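Alpha-/beta-galactoside alpha-2,3-sialyltransferase (Photobacterium phosphoreum, PDB 2ZWI) probably transfers sialic acid from CMP-sialic acid in alpha-2,3 linkage to galactosides, and binds CMP between the two Rossmann-like domains of a GT-B fold. Local coordinates at residues 21-26 and 215-220; 161-166 and 188-193; 307-312 and 328-333. All coordinates share one frame; numbering follows the deposited sequence.

Interaction 1 (21-26 and 215-220); sequences TQIINE and YNFTGF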
ATOM      1  N   THR A  21      10.864   3.559  -4.521  1.00 11.36           N
ATOM      2  CA  THR A  21      11.462   2.545  -5.381  1.00 11.04           C
ATOM      3  C   THR A  21      11.468   2.943  -6.872  1.00 11.15           C
ATOM      4  O   THR A  21      12.450   2.712  -7.563  1.00 10.83           O
ATOM      5  CB  THR A  21      10.788   1.180  -5.154  1.00 10.84           C
ATOM      6  OG1 THR A  21      10.806   0.873  -3.750  1.00 12.19           O
ATOM      7  CG2 THR A  21      11.520   0.093  -5.893  1.00 10.80           C
ATOM      8  N   GLN A  22      10.377   3.544  -7.352  1.00 11.25           N
ATOM      9  CA  GLN A  22      10.308   4.042  -8.735  1.00 12.32           C
ATOM     10  C   GLN A  22      11.301   5.175  -9.009  1.00 11.48           C
ATOM     11  O   GLN A  22      11.947   5.206 -10.069  1.00 11.83           O
ATOM     12  CB  GLN A  22       8.881   4.503  -9.068  1.00 12.75           C
ATOM     13  CG  GLN A  22       7.804   3.424  -8.878  1.00 16.72           C
ATOM     14  CD  GLN A  22       7.692   2.470 -10.056  1.00 20.34           C
ATOM     15  OE1 GLN A  22       8.619   1.719 -10.363  1.00 20.33           O
ATOM     16  NE2 GLN A  22       6.535   2.486 -10.715  1.00 23.26           N
ATOM     17  N   ILE A  23      11.418   6.110  -8.065  1.00 11.13           N
ATOM     18  CA  ILE A  23      12.383   7.211  -8.170  1.00 11.42           C
ATOM     19  C   ILE A  23      13.776   6.614  -8.359  1.00 11.66           C
ATOM     20  O   ILE A  23      14.491   6.993  -9.285  1.00 12.11           O
ATOM     21  CB  ILE A  23      12.380   8.130  -6.914  1.00 11.30           C
ATOM     22  CG1 ILE A  23      11.138   9.034  -6.901  1.00 11.14           C
ATOM     23  CG2 ILE A  23      13.691   8.956  -6.835  1.00 10.82           C
ATOM     24  CD1 ILE A  23      10.845   9.701  -5.523  1.00 11.64           C
ATOM     25  N   ILE A  24      14.119   5.651  -7.506  1.00 11.50           N
ATOM     26  CA  ILE A  24      15.430   4.989  -7.539  1.00 12.31           C
ATOM     27  C   ILE A  24      15.623   4.216  -8.850  1.00 13.07           C
ATOM     28  O   ILE A  24      16.688   4.297  -9.468  1.00 13.55           O
ATOM     29  CB  ILE A  24      15.621   4.068  -6.306  1.00 12.09           C
ATOM     30  CG1 ILE A  24      15.621   4.884  -5.006  1.00 11.32           C
ATOM     31  CG2 ILE A  24      16.892   3.233  -6.417  1.00 11.31           C
ATOM     32  CD1 ILE A  24      15.236   4.032  -3.769  1.00 12.49           C
ATOM     33  N   ASN A  25      14.587   3.501  -9.283  1.00 13.48           N
ATOM     34  CA  ASN A  25      14.675   2.694 -10.492  1.00 15.15           C
ATOM     35  C   ASN A  25      14.863   3.567 -11.725  1.00 15.80           C
ATOM     36  O   ASN A  25      15.698   3.272 -12.583  1.00 16.17           O
ATOM     37  CB  ASN A  25      13.427   1.824 -10.671  1.00 15.18           C
ATOM     38  CG  ASN A  25      13.565   0.841 -11.820  1.00 15.27           C
ATOM     39  OD1 ASN A  25      14.488   0.027 -11.844  1.00 16.60           O
ATOM     40  ND2 ASN A  25      12.645   0.908 -12.770  1.00 13.47           N
ATOM     41  N   GLU A  26      14.093   4.650 -11.793  1.00 16.44           N
ATOM     42  CA  GLU A  26      14.121   5.542 -12.952  1.00 17.48           C
ATOM     43  C   GLU A  26      15.341   6.445 -13.017  1.00 17.65           C
ATOM     44  O   GLU A  26      15.780   6.783 -14.108  1.00 17.93           O
ATOM     45  CB  GLU A  26      12.853   6.380 -13.011  1.00 17.37           C
ATOM     46  CG  GLU A  26      11.670   5.602 -13.526  1.00 19.71           C
ATOM     47  CD  GLU A  26      10.349   6.239 -13.160  1.00 22.87           C
ATOM     48  OE1 GLU A  26       9.372   5.488 -12.981  1.00 26.48           O
ATOM     49  OE2 GLU A  26      10.281   7.481 -13.048  1.00 23.71           O
ATOM     50  N   TYR A 215      17.737   2.024   1.331  1.00 14.53           N
ATOM     51  CA  TYR A 215      18.004   1.990   2.775  1.00 14.80           C
ATOM     52  C   TYR A 215      18.015   3.383   3.371  1.00 14.93           C
ATOM     53  O   TYR A 215      17.474   3.591   4.457  1.00 14.84           O
ATOM     54  CB  TYR A 215      19.328   1.300   3.098  1.00 14.74           C
ATOM     55  CG  TYR A 215      19.507  -0.060   2.471  1.00 15.03           C
ATOM     56  CD1 TYR A 215      18.421  -0.901   2.243  1.00 13.29           C
ATOM     57  CD2 TYR A 215      20.776  -0.515   2.124  1.00 14.71           C
ATOM     58  CE1 TYR A 215      18.594  -2.147   1.659  1.00 15.78           C
ATOM     59  CE2 TYR A 215      20.960  -1.760   1.555  1.00 15.27           C
ATOM     60  CZ  TYR A 215      19.872  -2.569   1.325  1.00 14.94           C
ATOM     61  OH  TYR A 215      20.064  -3.805   0.754  1.00 15.28           O
ATOM     62  N   ASN A 216      18.633   4.333   2.663  1.00 15.76           N
ATOM     63  CA  ASN A 216      18.700   5.720   3.140  1.00 16.31           C
ATOM     64  C   ASN A 216      17.336   6.421   3.214  1.00 16.20           C
ATOM     65  O   ASN A 216      17.040   7.097   4.197  1.00 16.75           O
ATOM     66  CB  ASN A 216      19.693   6.538   2.316  1.00 16.55           C
ATOM     67  CG  ASN A 216      21.139   6.170   2.608  1.00 18.11           C
ATOM     68  OD1 ASN A 216      21.458   5.658   3.680  1.00 19.38           O
ATOM     69  ND2 ASN A 216      22.022   6.424   1.644  1.00 19.08           N
ATOM     70  N   PHE A 217      16.527   6.262   2.171  1.00 16.05           N
ATOM     71  CA  PHE A 217      15.143   6.758   2.136  1.00 16.39           C
ATOM     72  C   PHE A 217      14.270   6.256   3.293  1.00 15.87           C
ATOM     73  O   PHE A 217      13.545   7.025   3.917  1.00 15.17           O
ATOM     74  CB  PHE A 217      14.473   6.306   0.833  1.00 17.14           C
ATOM     75  CG  PHE A 217      14.447   7.344  -0.235  1.00 17.90           C
ATOM     76  CD1 PHE A 217      14.074   8.659   0.057  1.00 20.17           C
ATOM     77  CD2 PHE A 217      14.733   6.997  -1.551  1.00 20.74           C
ATOM     78  CE1 PHE A 217      14.022   9.621  -0.938  1.00 21.86           C
ATOM     79  CE2 PHE A 217      14.685   7.947  -2.568  1.00 22.05           C
ATOM     80  CZ  PHE A 217      14.326   9.266  -2.259  1.00 21.95           C
ATOM     81  N   THR A 218      14.344   4.953   3.547  1.00 15.70           N
ATOM     82  CA  THR A 218      13.449   4.275   4.479  1.00 15.97           C
ATOM     83  C   THR A 218      13.991   4.234   5.904  1.00 16.36           C
ATOM     84  O   THR A 218      13.230   4.035   6.865  1.00 16.45           O
ATOM     85  CB  THR A 218      13.192   2.825   4.022  1.00 15.79           C
ATOM     86  OG1 THR A 218      14.448   2.150   3.865  1.00 15.05           O
ATOM     87  CG2 THR A 218      12.440   2.808   2.696  1.00 14.90           C
ATOM     88  N   GLY A 219      15.305   4.405   6.038  1.00 16.51           N
ATOM     89  CA  GLY A 219      15.987   4.218   7.318  1.00 16.61           C
ATOM     90  C   GLY A 219      16.032   2.751   7.712  1.00 16.84           C
ATOM     91  O   GLY A 219      16.255   2.426   8.875  1.00 17.22           O
ATOM     92  N   PHE A 220      15.809   1.864   6.744  1.00 16.61           N
ATOM     93  CA  PHE A 220      15.783   0.429   7.006  1.00 16.68           C
ATOM     94  C   PHE A 220      16.868  -0.311   6.234  1.00 16.95           C
ATOM     95  O   PHE A 220      17.030  -0.110   5.033  1.00 17.19           O
ATOM     96  CB  PHE A 220      14.409  -0.184   6.695  1.00 16.08           C
ATOM     97  CG  PHE A 220      14.394  -1.691   6.779  1.00 15.94           C
ATOM     98  CD1 PHE A 220      14.436  -2.339   8.020  1.00 14.40           C
ATOM     99  CD2 PHE A 220      14.375  -2.463   5.627  1.00 15.06           C
ATOM    100  CE1 PHE A 220      14.445  -3.726   8.098  1.00 14.07           C
ATOM    101  CE2 PHE A 220      14.393  -3.863   5.702  1.00 14.53           C
ATOM    102  CZ  PHE A 220      14.426  -4.489   6.941  1.00 14.92           C
TER

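Interaction 2 (161-166 and 188-193); sequences GFSQLY and KRVISN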
ATOM      1  N   GLY A 161     -11.388   6.593 -11.453  1.00 10.60           N
ATOM      2  CA  GLY A 161     -12.029   7.185 -12.625  1.00 10.35           C
ATOM      3  C   GLY A 161     -11.285   8.321 -13.309  1.00 10.83           C
ATOM      4  O   GLY A 161     -11.845   8.971 -14.201  1.00 10.72           O
ATOM      5  N   PHE A 162     -10.031   8.550 -12.917  1.00 10.50           N
ATOM      6  CA  PHE A 162      -9.255   9.703 -13.409  1.00 10.91           C
ATOM      7  C   PHE A 162      -8.727   9.553 -14.837  1.00 11.20           C
ATOM      8  O   PHE A 162      -8.453  10.566 -15.496  1.00 10.98           O
ATOM      9  CB  PHE A 162      -8.071  10.013 -12.477  1.00 10.16           C
ATOM     10  CG  PHE A 162      -8.446  10.743 -11.216  1.00 10.75           C
ATOM     11  CD1 PHE A 162      -8.137  12.091 -11.063  1.00 10.85           C
ATOM     12  CD2 PHE A 162      -9.086  10.072 -10.165  1.00 11.25           C
ATOM     13  CE1 PHE A 162      -8.474  12.779  -9.893  1.00 11.43           C
ATOM     14  CE2 PHE A 162      -9.425  10.743  -8.988  1.00 12.35           C
ATOM     15  CZ  PHE A 162      -9.121  12.097  -8.846  1.00 11.31           C
ATOM     16  N   SER A 163      -8.558   8.315 -15.320  1.00 11.66           N
ATOM     17  CA  SER A 163      -8.076   8.116 -16.706  1.00 12.16           C
ATOM     18  C   SER A 163      -9.060   8.661 -17.766  1.00 13.03           C
ATOM     19  O   SER A 163      -8.698   8.825 -18.941  1.00 13.10           O
ATOM     20  CB  SER A 163      -7.703   6.655 -16.975  1.00 12.16           C
ATOM     21  OG  SER A 163      -8.855   5.853 -17.209  1.00 11.71           O
ATOM     22  N   GLN A 164     -10.294   8.948 -17.340  1.00 13.33           N
ATOM     23  CA  GLN A 164     -11.265   9.656 -18.177  1.00 13.88           C
ATOM     24  C   GLN A 164     -10.860  11.111 -18.426  1.00 13.96           C
ATOM     25  O   GLN A 164     -11.302  11.723 -19.395  1.00 14.04           O
ATOM     26  CB  GLN A 164     -12.662   9.606 -17.533  1.00 13.42           C
ATOM     27  CG  GLN A 164     -13.228   8.192 -17.390  1.00 13.41           C
ATOM     28  CD  GLN A 164     -14.489   8.128 -16.532  1.00 14.29           C
ATOM     29  OE1 GLN A 164     -15.573   7.836 -17.035  1.00 14.94           O
ATOM     30  NE2 GLN A 164     -14.351   8.394 -15.232  1.00 14.13           N
ATOM     31  N   LEU A 165     -10.018  11.658 -17.549  1.00 14.26           N
ATOM     32  CA  LEU A 165      -9.670  13.082 -17.597  1.00 14.45           C
ATOM     33  C   LEU A 165      -8.223  13.366 -17.961  1.00 14.18           C
ATOM     34  O   LEU A 165      -7.938  14.374 -18.619  1.00 14.00           O
ATOM     35  CB  LEU A 165      -9.979  13.763 -16.259  1.00 14.55           C
ATOM     36  CG  LEU A 165     -11.413  14.099 -15.833  1.00 15.67           C
ATOM     37  CD1 LEU A 165     -12.149  14.848 -16.932  1.00 16.43           C
ATOM     38  CD2 LEU A 165     -12.163  12.858 -15.432  1.00 19.18           C
ATOM     39  N   TYR A 166      -7.313  12.508 -17.494  1.00 13.34           N
ATOM     40  CA  TYR A 166      -5.880  12.703 -17.665  1.00 13.24           C
ATOM     41  C   TYR A 166      -5.203  11.370 -17.988  1.00 12.84           C
ATOM     42  O   TYR A 166      -5.729  10.310 -17.630  1.00 13.33           O
ATOM     43  CB  TYR A 166      -5.256  13.280 -16.376  1.00 13.82           C
ATOM     44  CG  TYR A 166      -5.852  14.606 -15.942  1.00 14.39           C
ATOM     45  CD1 TYR A 166      -6.941  14.651 -15.075  1.00 12.80           C
ATOM     46  CD2 TYR A 166      -5.327  15.812 -16.410  1.00 13.21           C
ATOM     47  CE1 TYR A 166      -7.501  15.870 -14.681  1.00 14.81           C
ATOM     48  CE2 TYR A 166      -5.880  17.042 -16.026  1.00 14.60           C
ATOM     49  CZ  TYR A 166      -6.965  17.056 -15.160  1.00 14.78           C
ATOM     50  OH  TYR A 166      -7.518  18.252 -14.776  1.00 16.60           O
ATOM     51  N   LYS A 188     -13.516  -2.472 -15.088  1.00 15.80           N
ATOM     52  CA  LYS A 188     -12.415  -2.960 -15.925  0.70 16.58           C
ATOM     53  C   LYS A 188     -12.371  -2.206 -17.258  1.00 16.63           C
ATOM     54  O   LYS A 188     -11.294  -1.782 -17.707  1.00 16.58           O
ATOM     55  CB  LYS A 188     -12.533  -4.483 -16.139  0.70 16.77           C
ATOM     56  CG  LYS A 188     -11.492  -5.127 -17.069  0.70 17.90           C
ATOM     57  CD  LYS A 188     -10.057  -4.949 -16.569  0.70 20.60           C
ATOM     58  CE  LYS A 188      -9.096  -5.842 -17.351  0.70 22.76           C
ATOM     59  NZ  LYS A 188      -7.679  -5.677 -16.918  0.70 23.66           N
ATOM     60  N   ARG A 189     -13.540  -2.015 -17.873  1.00 16.58           N
ATOM     61  CA  ARG A 189     -13.634  -1.296 -19.142  1.00 17.30           C
ATOM     62  C   ARG A 189     -13.073   0.110 -19.064  1.00 17.00           C
ATOM     63  O   ARG A 189     -12.524   0.600 -20.034  1.00 17.64           O
ATOM     64  CB  ARG A 189     -15.077  -1.223 -19.630  1.00 17.60           C
ATOM     65  CG  ARG A 189     -15.454  -2.323 -20.611  1.00 20.11           C
ATOM     66  CD  ARG A 189     -16.749  -1.970 -21.346  1.00 21.88           C
ATOM     67  NE  ARG A 189     -17.750  -1.486 -20.407  1.00 22.94           N
ATOM     68  CZ  ARG A 189     -18.663  -2.254 -19.822  1.00 23.00           C
ATOM     69  NH1 ARG A 189     -18.732  -3.554 -20.102  1.00 22.65           N
ATOM     70  NH2 ARG A 189     -19.525  -1.710 -18.977  1.00 22.89           N
ATOM     71  N   VAL A 190     -13.248   0.766 -17.922  1.00 16.36           N
ATOM     72  CA  VAL A 190     -12.721   2.106 -17.713  1.00 16.20           C
ATOM     73  C   VAL A 190     -11.179   2.106 -17.674  1.00 16.10           C
ATOM     74  O   VAL A 190     -10.532   2.941 -18.327  1.00 15.70           O
ATOM     75  CB  VAL A 190     -13.314   2.751 -16.442  1.00 16.26           C
ATOM     76  CG1 VAL A 190     -12.803   4.168 -16.266  1.00 16.96           C
ATOM     77  CG2 VAL A 190     -14.855   2.721 -16.499  1.00 16.40           C
ATOM     78  N   ILE A 191     -10.595   1.150 -16.953  1.00 15.46           N
ATOM     79  CA  ILE A 191      -9.157   1.201 -16.663  1.00 15.70           C
ATOM     80  C   ILE A 191      -8.254   0.083 -17.232  1.00 15.67           C
ATOM     81  O   ILE A 191      -7.079   0.018 -16.885  1.00 15.50           O
ATOM     82  CB  ILE A 191      -8.910   1.348 -15.128  1.00 15.67           C
ATOM     83  CG1 ILE A 191      -9.644   0.247 -14.352  1.00 14.90           C
ATOM     84  CG2 ILE A 191      -9.329   2.743 -14.662  1.00 15.61           C
ATOM     85  CD1 ILE A 191      -9.484   0.336 -12.814  1.00 15.94           C
ATOM     86  N   SER A 192      -8.771  -0.771 -18.116  1.00 16.34           N
ATOM     87  CA  SER A 192      -8.012  -1.969 -18.539  1.00 16.37           C
ATOM     88  C   SER A 192      -6.630  -1.654 -19.132  1.00 16.02           C
ATOM     89  O   SER A 192      -5.669  -2.410 -18.912  1.00 16.52           O
ATOM     90  CB  SER A 192      -8.836  -2.877 -19.479  1.00 16.59           C
ATOM     91  OG  SER A 192      -9.143  -2.242 -20.711  1.00 17.86           O
ATOM     92  N   ASN A 193      -6.528  -0.535 -19.848  1.00 14.99           N
ATOM     93  CA  ASN A 193      -5.243  -0.103 -20.417  1.00 15.13           C
ATOM     94  C   ASN A 193      -4.400   0.770 -19.478  1.00 14.16           C
ATOM     95  O   ASN A 193      -3.281   1.170 -19.822  1.00 13.60           O
ATOM     96  CB  ASN A 193      -5.466   0.637 -21.736  1.00 15.72           C
ATOM     97  CG  ASN A 193      -5.971  -0.270 -22.828  1.00 18.09           C
ATOM     98  OD1 ASN A 193      -5.557  -1.432 -22.937  1.00 21.25           O
ATOM     99  ND2 ASN A 193      -6.858   0.254 -23.654  1.00 19.41           N
TER

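Interaction 3 (307-312 and 328-333); sequences ALIMTD and SLPNTV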
ATOM      1  N   ALA A 307       8.731  -2.784   3.307  1.00 13.82           N
ATOM      2  CA  ALA A 307      10.195  -2.632   3.313  1.00 13.56           C
ATOM      3  C   ALA A 307      10.909  -3.995   3.383  1.00 13.44           C
ATOM      4  O   ALA A 307      11.929  -4.200   2.715  1.00 12.89           O
ATOM      5  CB  ALA A 307      10.652  -1.704   4.439  1.00 12.96           C
ATOM      6  N   LEU A 308      10.362  -4.919   4.175  1.00 13.09           N
ATOM      7  CA  LEU A 308      10.844  -6.298   4.215  1.00 13.36           C
ATOM      8  C   LEU A 308      10.687  -6.972   2.862  1.00 13.15           C
ATOM      9  O   LEU A 308      11.564  -7.726   2.425  1.00 13.32           O
ATOM     10  CB  LEU A 308      10.098  -7.137   5.264  1.00 13.68           C
ATOM     11  CG  LEU A 308      10.080  -6.673   6.727  1.00 15.42           C
ATOM     12  CD1 LEU A 308       9.373  -7.698   7.614  1.00 16.40           C
ATOM     13  CD2 LEU A 308      11.474  -6.412   7.217  1.00 15.24           C
ATOM     14  N   ILE A 309       9.547  -6.734   2.221  1.00 12.87           N
ATOM     15  CA  ILE A 309       9.289  -7.323   0.915  1.00 12.39           C
ATOM     16  C   ILE A 309      10.292  -6.786  -0.113  1.00 12.20           C
ATOM     17  O   ILE A 309      10.922  -7.561  -0.839  1.00 12.57           O
ATOM     18  CB  ILE A 309       7.831  -7.086   0.433  1.00 11.93           C
ATOM     19  CG1 ILE A 309       6.832  -7.739   1.400  1.00 11.78           C
ATOM     20  CG2 ILE A 309       7.652  -7.650  -0.974  1.00 11.85           C
ATOM     21  CD1 ILE A 309       5.399  -7.217   1.276  1.00 12.35           C
ATOM     22  N   MET A 310      10.423  -5.465  -0.177  1.00 12.15           N
ATOM     23  CA  MET A 310      11.232  -4.828  -1.223  1.00 13.21           C
ATOM     24  C   MET A 310      12.713  -5.211  -1.108  1.00 13.94           C
ATOM     25  O   MET A 310      13.396  -5.371  -2.131  1.00 13.81           O
ATOM     26  CB  MET A 310      11.046  -3.301  -1.220  1.00 12.66           C
ATOM     27  CG  MET A 310      11.524  -2.614  -2.502  1.00 12.66           C
ATOM     28  SD  MET A 310      10.677  -3.211  -3.979  1.00 14.25           S
ATOM     29  CE  MET A 310       9.215  -2.182  -3.994  1.00 11.82           C
ATOM     30  N   THR A 311      13.180  -5.394   0.131  1.00 14.42           N
ATOM     31  CA  THR A 311      14.577  -5.739   0.404  1.00 15.23           C
ATOM     32  C   THR A 311      14.852  -7.249   0.370  1.00 16.36           C
ATOM     33  O   THR A 311      15.957  -7.692   0.693  1.00 16.63           O
ATOM     34  CB  THR A 311      15.097  -5.098   1.735  1.00 15.40           C
ATOM     35  OG1 THR A 311      14.341  -5.568   2.861  1.00 13.94           O
ATOM     36  CG2 THR A 311      15.025  -3.586   1.674  1.00 14.68           C
ATOM     37  N   ASP A 312      13.841  -8.024  -0.040  1.00 17.03           N
ATOM     38  CA  ASP A 312      13.888  -9.484  -0.096  1.00 17.71           C
ATOM     39  C   ASP A 312      14.278 -10.114   1.256  1.00 17.64           C
ATOM     40  O   ASP A 312      15.126 -11.004   1.315  1.00 17.70           O
ATOM     41  CB  ASP A 312      14.815  -9.950  -1.241  1.00 18.93           C
ATOM     42  CG  ASP A 312      14.644 -11.421  -1.588  1.00 21.11           C
ATOM     43  OD1 ASP A 312      15.613 -11.998  -2.119  1.00 24.76           O
ATOM     44  OD2 ASP A 312      13.565 -12.011  -1.333  1.00 24.85           O
ATOM     45  N   SER A 328       0.266  -7.350  -0.229  1.00 15.21           N
ATOM     46  CA  SER A 328       1.527  -7.123  -0.947  1.00 16.07           C
ATOM     47  C   SER A 328       2.520  -8.274  -0.784  1.00 16.03           C
ATOM     48  O   SER A 328       3.561  -8.311  -1.451  1.00 15.93           O
ATOM     49  CB  SER A 328       2.168  -5.801  -0.525  1.00 15.83           C
ATOM     50  OG  SER A 328       2.459  -5.799   0.856  1.00 18.24           O
ATOM     51  N   LEU A 329       2.194  -9.209   0.104  1.00 15.81           N
ATOM     52  CA  LEU A 329       3.054 -10.348   0.369  1.00 16.41           C
ATOM     53  C   LEU A 329       3.156 -11.226  -0.876  1.00 16.03           C
ATOM     54  O   LEU A 329       2.135 -11.575  -1.465  1.00 15.65           O
ATOM     55  CB  LEU A 329       2.490 -11.156   1.539  1.00 17.17           C
ATOM     56  CG  LEU A 329       3.375 -12.204   2.198  1.00 18.46           C
ATOM     57  CD1 LEU A 329       4.558 -11.549   2.876  1.00 21.46           C
ATOM     58  CD2 LEU A 329       2.562 -12.988   3.190  1.00 20.49           C
ATOM     59  N   PRO A 330       4.390 -11.560  -1.303  1.00 16.05           N
ATOM     60  CA  PRO A 330       4.530 -12.485  -2.437  1.00 15.69           C
ATOM     61  C   PRO A 330       3.879 -13.839  -2.151  1.00 15.88           C
ATOM     62  O   PRO A 330       3.930 -14.321  -1.013  1.00 15.70           O
ATOM     63  CB  PRO A 330       6.045 -12.625  -2.582  1.00 15.98           C
ATOM     64  CG  PRO A 330       6.595 -11.325  -1.984  1.00 16.58           C
ATOM     65  CD  PRO A 330       5.698 -11.077  -0.817  1.00 15.87           C
ATOM     66  N   ASN A 331       3.256 -14.438  -3.168  1.00 15.70           N
ATOM     67  CA  ASN A 331       2.495 -15.686  -2.986  1.00 15.58           C
ATOM     68  C   ASN A 331       3.351 -16.946  -2.789  1.00 15.35           C
ATOM     69  O   ASN A 331       2.816 -18.029  -2.563  1.00 14.49           O
ATOM     70  CB  ASN A 331       1.454 -15.883  -4.113  1.00 15.94           C
ATOM     71  CG  ASN A 331       2.081 -16.005  -5.503  1.00 16.71           C
ATOM     72  OD1 ASN A 331       1.418 -15.760  -6.516  1.00 17.71           O
ATOM     73  ND2 ASN A 331       3.346 -16.385  -5.558  1.00 17.29           N
ATOM     74  N   THR A 332       4.677 -16.785  -2.869  1.00 14.78           N
ATOM     75  CA  THR A 332       5.648 -17.847  -2.557  1.00 14.61           C
ATOM     76  C   THR A 332       5.773 -18.067  -1.049  1.00 14.55           C
ATOM     77  O   THR A 332       6.218 -19.127  -0.607  1.00 14.78           O
ATOM     78  CB  THR A 332       7.066 -17.480  -3.060  1.00 14.55           C
ATOM     79  OG1 THR A 332       7.358 -16.148  -2.646  1.00 13.74           O
ATOM     80  CG2 THR A 332       7.152 -17.549  -4.580  1.00 14.84           C
ATOM     81  N   VAL A 333       5.430 -17.060  -0.249  1.00 14.76           N
ATOM     82  CA  VAL A 333       5.408 -17.260   1.205  1.00 14.83           C
ATOM     83  C   VAL A 333       4.087 -17.906   1.641  1.00 14.50           C
ATOM     84  O   VAL A 333       3.009 -17.435   1.295  1.00 14.92           O
ATOM     85  CB  VAL A 333       5.881 -15.996   2.044  1.00 15.08           C
ATOM     86  CG1 VAL A 333       5.920 -14.729   1.206  1.00 16.66           C
ATOM     87  CG2 VAL A 333       5.114 -15.815   3.360  1.00 15.39           C
TER

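Interaction 1 (21-26 and 215-220)
A helix-helix contact of the GT-B fold brings I23 and I24 of helix 14-26 against F217 of helix 208-218. Helix 14-26 follows the first strand of the N-terminal parallel sheet. Helix 208-218 comes after the last strand of that sheet in the chain, and before the second sheet begins.

The contact is made by side chains. I24 does the closest touching. Its CD1 lies at the edge of the F217 ring, in the ring plane, 3.7 Å from CD2. Its CG1 sits 4.0 Å from CE2, so two carbons of the long branch lie along the CD2–CE2 edge of the ring. The I24 and F217 side chains run antiparallel alongside each other. The long branch of I24 is placed there by its first torsion, which sets CG1 anti to the carbonyl carbon (chi1 -64°). I23 adds a looser touch from an oblique direction, with CG2 4.5 Å from CE2 of F217. L46 and I50 of helix 44-50 also pack on F217, so a third helix joins the group.

Helix 208-218 stops just beyond F217. G219 leaves the helix with positive phi, and T218 makes an ST turn, its OG1 accepting from N of F220 at 3.2 Å. Elsewhere in the helix pair, the side-chain amide of Q210 donates to the backbone O of I24.

The three touching residues are buried and wholly apolar in their side chains. Cohesion between the two segments therefore rests on van der Waals and hydrophobic contact alone.

Interaction 2 (161-166 and 188-193)
S163 and Q164 pack against V190 and I191 in the N-terminal Rossmann-like domain of the GT-B fold. The 161-166 loop leads into strand 168-172. Helix 185-191 follows that strand and leads on to strand 195-197, which is its parallel neighbour. The helix is thus the connection of a beta-alpha-beta crossover, and the loop touches V190 and I191 of this helix. The closest backbone match is between S163 and I191, whose CA atoms are 7.0 Å apart.

The apolar contact is a single pair of carbons. CG1 of V190 reaches CG of Q164 at 4.2 Å, and the two side chains cross obliquely. V190 holds CG1 anti to its own backbone N (chi1 -178°), and its side chain starts out toward the loop.

The serine hydroxyl has two neighbours on the helix. OG of S163 lies 3.5 Å from the backbone O of V190, which makes it a close neighbour of that carbonyl and not an established bond. CG2 of I191 comes next, 4.0 Å from OG of S163. I191 also packs on Y160 and F178, so its side chain is buried.

Bonds inside the loop fix its shape. O of F162 accepts from two backbone nitrogens, N of L165 at 2.8 Å and N of Y166 at 3.0 Å. The F162 side chain starts out away from the helix and packs on helix 86-98 and F109. S138 of helix 128-147 also bonds the Q164 amide nitrogen.

For the other bond of that nitrogen, the extended Q164 chain reaches along its own loop: NE2 donates to O of G161 at 2.8 Å, almost straight (178°), on a carbonyl lone pair and in the plane of the Q164 amide.

Interaction 3 (307-312 and 328-333)
No flat side-chain group takes part where I309 meets P330 and S328; the nearest thing to one is the puckered P330 ring, which I309 touches at CD and CG. CG2 of I309 is 3.9 Å from CD and 4.0 Å from CG of the proline. The two side chains lie at a slant to one another. The ring starts out toward the helix, and I309 starts out toward the loop.

The other branch of I309 goes to S328. CD1 lies 3.3 Å from OG of S328, a tight approach of a methyl to a hydroxyl, and 3.5 Å from O of the same residue. The long branch gets there with CG1 anti to the carbonyl carbon (chi1 -62°) and an extended second torsion. OG of S328 also has a weak hydrogen bond to O of V325.

The contact belongs to the C-terminal Rossmann-like domain. Helix 305-310 and helix 325-328 flank strand 317-321 in the chain, and the 328-333 loop leads into the neighbouring parallel strand 334-340. Both helices lie beside the CMP pocket: F305 and E306 begin the first, and S323, S324 and V325 precede or start the second. L329 lies close to F305, and S328 to E306.

Beyond I309 the helix ends in a Schellman motif. O of A307 accepts from N of T311 at 3.1 Å and from its OG1 at 2.8 Å, the two donors coming from opposite faces of the carbonyl plane. D312, with positive phi, is the C-prime residue of the motif. Its N donates to O of I309 at 3.1 Å, and the N of the next residue donates to O of L308.

How the interactions relate
From the N terminus, helix 14-26 supplies one side of interaction 1. Its partner, helix 208-218, closes a loop that holds the remaining strands of the N-terminal sheet. Interaction 2 is nested inside this loop, between 161-166 and 188-193, and joins segments around strand 168-172. Its centre is 29 Å from that of interaction 1. Interaction 3 opens after interaction 1 has closed, in the second domain, and spans strand 317-321. It touches interaction 1: F220 packs on L308 and T311, and T21 on M310. These contacts tie helices 14-26 and 208-218 to the second domain, which supplies most of the CMP pocket. Interaction 2 touches neither of the others.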